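Long-range contact in WYL1 (PDB 6OAW), which is an accessory protein of the Type VI-D CRISPR-Cas system with a modulatory role, and contains a WYL domain: residues Ile309-Leu314 with Val343-Ser348. Numbering follows the deposited sequence.
Sequences ISKVYL and VNEFIS
Ser310 pairs with Phe346, and Val312 with Asn344, as antiparallel hydrogen-bonded pairs. Phe346 N gives a nearly straight bond to Ser310 O at 2.8 Å. Ser310 N returns one to Phe346 O at 3.0 Å. Val312 N reaches Asn344 O at 2.9 Å. Asn344 N approaches Val312 O at 2.8 Å from above the carbonyl plane. The amides and carbonyls of these pairs are thus satisfied across the strands. Beyond the Ser310 pair, one water, 2.6 Å from Ser310 OG, joins it to Ser348 O.

Asn344 OD1 accepts from Lys339 N, and ND2 has a hydrogen bond beyond the two strands. The Asn344 side chain also crosses that of Leu314 at about a right angle, ND2 lying 3.7 Å from Leu314 CG, a van der Waals contact. With an alanine in place of Asn344, Lys339 N would probably lose this acceptor, the ND2 bond would go, and Leu314 would lose a neighbour. The Val312 and Phe346 side chains cross similarly, with Val312 CG2 3.7 Å from Phe346 CD1. Helix 350-357 lies over this face, and Phe357 meets Phe346 edge-to-face.

On the other face, with CG beside the backbone N (chi1 -75°), the Lys311 stem crosses Val343 at a slant, CB and CG against CG1. Its extended chain lies alongside Glu345, but NZ stays 4.3 Å from OE2, beyond a salt bridge.

Bonded also to strand 364-368 through the Lys311 and Tyr313 backbones, strand 310-314 is the centre of a three-stranded antiparallel sheet with a helix against one face, in a C-terminal α+β region.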
loop_
_atom_site.group_PDB
_atom_site.type_symbol
_atom_site.label_atom_id
_atom_site.label_comp_id
_atom_site.label_asym_id
_atom_site.label_seq_id
_atom_site.Cartn_x
_atom_site.Cartn_y
_atom_site.Cartn_z
ATOM N N ILE B 309 -12.164 7.480 31.439
ATOM C CA ILE B 309 -11.950 6.042 31.764
ATOM C C ILE B 309 -12.949 5.228 30.959
ATOM O O ILE B 309 -14.088 5.641 30.896
ATOM C CB ILE B 309 -12.132 5.753 33.268
ATOM C CG1 ILE B 309 -11.267 6.665 34.150
ATOM C CG2 ILE B 309 -11.894 4.264 33.535
ATOM C CD1 ILE B 309 -9.786 6.360 34.057
ATOM N N SER B 310 -12.485 4.178 30.288
ATOM C CA SER B 310 -13.318 3.099 29.719
ATOM C C SER B 310 -12.911 1.850 30.480
ATOM O O SER B 310 -11.704 1.609 30.576
ATOM C CB SER B 310 -13.168 2.882 28.217
ATOM O OG SER B 310 -13.584 4.002 27.473
ATOM N N LYS B 311 -13.886 1.110 31.008
ATOM C CA LYS B 311 -13.649 -0.185 31.665
ATOM C C LYS B 311 -13.934 -1.275 30.640
ATOM O O LYS B 311 -15.077 -1.311 30.088
ATOM C CB LYS B 311 -14.501 -0.275 32.926
ATOM C CG LYS B 311 -13.977 0.562 34.077
ATOM C CD LYS B 311 -14.857 0.489 35.301
ATOM C CE LYS B 311 -14.491 1.521 36.342
ATOM N NZ LYS B 311 -14.992 1.079 37.659
ATOM N N VAL B 312 -12.931 -2.109 30.370
ATOM C CA VAL B 312 -13.043 -3.234 29.398
ATOM C C VAL B 312 -12.581 -4.525 30.064
ATOM O O VAL B 312 -11.448 -4.568 30.502
ATOM C CB VAL B 312 -12.238 -2.977 28.111
ATOM C CG1 VAL B 312 -12.543 -4.036 27.077
ATOM C CG2 VAL B 312 -12.542 -1.608 27.554
ATOM N N TYR B 313 -13.460 -5.526 30.120
ATOM C CA TYR B 313 -13.114 -6.893 30.570
ATOM C C TYR B 313 -12.447 -7.601 29.396
ATOM O O TYR B 313 -13.096 -7.699 28.327
ATOM C CB TYR B 313 -14.337 -7.667 31.043
ATOM C CG TYR B 313 -14.014 -9.036 31.571
ATOM C CD1 TYR B 313 -13.649 -9.215 32.891
ATOM C CD2 TYR B 313 -14.064 -10.151 30.752
ATOM C CE1 TYR B 313 -13.326 -10.465 33.384
ATOM C CE2 TYR B 313 -13.762 -11.413 31.236
ATOM C CZ TYR B 313 -13.377 -11.568 32.552
ATOM O OH TYR B 313 -13.088 -12.816 33.048
ATOM N N LEU B 314 -11.187 -8.011 29.577
ATOM C CA LEU B 314 -10.453 -8.835 28.580
ATOM C C LEU B 314 -10.376 -10.263 29.110
ATOM O O LEU B 314 -10.058 -10.424 30.292
ATOM C CB LEU B 314 -9.043 -8.286 28.375
ATOM C CG LEU B 314 -8.954 -6.837 27.927
ATOM C CD1 LEU B 314 -7.508 -6.447 27.757
ATOM C CD2 LEU B 314 -9.684 -6.616 26.639
ATOM N N VAL B 343 -11.278 -6.576 34.637
ATOM C CA VAL B 343 -11.610 -5.223 34.114
ATOM C C VAL B 343 -10.312 -4.418 34.012
ATOM O O VAL B 343 -9.618 -4.299 35.005
ATOM C CB VAL B 343 -12.645 -4.513 35.011
ATOM C CG1 VAL B 343 -12.887 -3.068 34.566
ATOM C CG2 VAL B 343 -13.941 -5.309 35.043
ATOM N N ASN B 344 -10.032 -3.888 32.828
ATOM C CA ASN B 344 -8.866 -3.015 32.557
ATOM C C ASN B 344 -9.391 -1.615 32.280
ATOM O O ASN B 344 -10.471 -1.483 31.670
ATOM C CB ASN B 344 -8.048 -3.541 31.379
ATOM C CG ASN B 344 -7.471 -4.915 31.648
ATOM O OD1 ASN B 344 -6.330 -5.021 32.048
ATOM N ND2 ASN B 344 -8.238 -5.966 31.440
ATOM N N GLU B 345 -8.665 -0.609 32.733
ATOM C CA GLU B 345 -9.020 0.815 32.555
ATOM C C GLU B 345 -8.212 1.360 31.379
ATOM O O GLU B 345 -6.977 1.350 31.422
ATOM C CB GLU B 345 -8.762 1.609 33.834
ATOM C CG GLU B 345 -9.649 1.136 34.968
ATOM C CD GLU B 345 -9.841 2.117 36.110
ATOM O OE1 GLU B 345 -8.954 2.945 36.315
ATOM O OE2 GLU B 345 -10.903 2.057 36.751
ATOM N N PHE B 346 -8.912 1.848 30.369
ATOM C CA PHE B 346 -8.300 2.496 29.196
ATOM C C PHE B 346 -8.505 3.979 29.400
ATOM O O PHE B 346 -9.545 4.327 29.985
ATOM C CB PHE B 346 -8.859 1.877 27.914
ATOM C CG PHE B 346 -8.329 0.489 27.671
ATOM C CD1 PHE B 346 -8.997 -0.612 28.161
ATOM C CD2 PHE B 346 -7.145 0.285 26.966
ATOM C CE1 PHE B 346 -8.508 -1.898 27.944
ATOM C CE2 PHE B 346 -6.653 -0.999 26.755
ATOM C CZ PHE B 346 -7.324 -2.088 27.261
ATOM N N ILE B 347 -7.499 4.779 29.060
ATOM C CA ILE B 347 -7.507 6.256 29.258
ATOM C C ILE B 347 -7.526 6.940 27.893
ATOM O O ILE B 347 -7.653 8.181 27.854
ATOM C CB ILE B 347 -6.317 6.723 30.127
ATOM C CG1 ILE B 347 -4.960 6.261 29.593
ATOM C CG2 ILE B 347 -6.504 6.304 31.582
ATOM C CD1 ILE B 347 -3.804 7.175 30.056
ATOM N N SER B 348 -7.383 6.184 26.808
ATOM C CA SER B 348 -7.597 6.705 25.438
ATOM C C SER B 348 -9.021 7.231 25.371
ATOM O O SER B 348 -9.885 6.765 26.095
ATOM C CB SER B 348 -7.389 5.649 24.376
ATOM O OG SER B 348 -6.126 5.033 24.522
HETATM O O HOH W 1 -11.538 5.532 27.695
#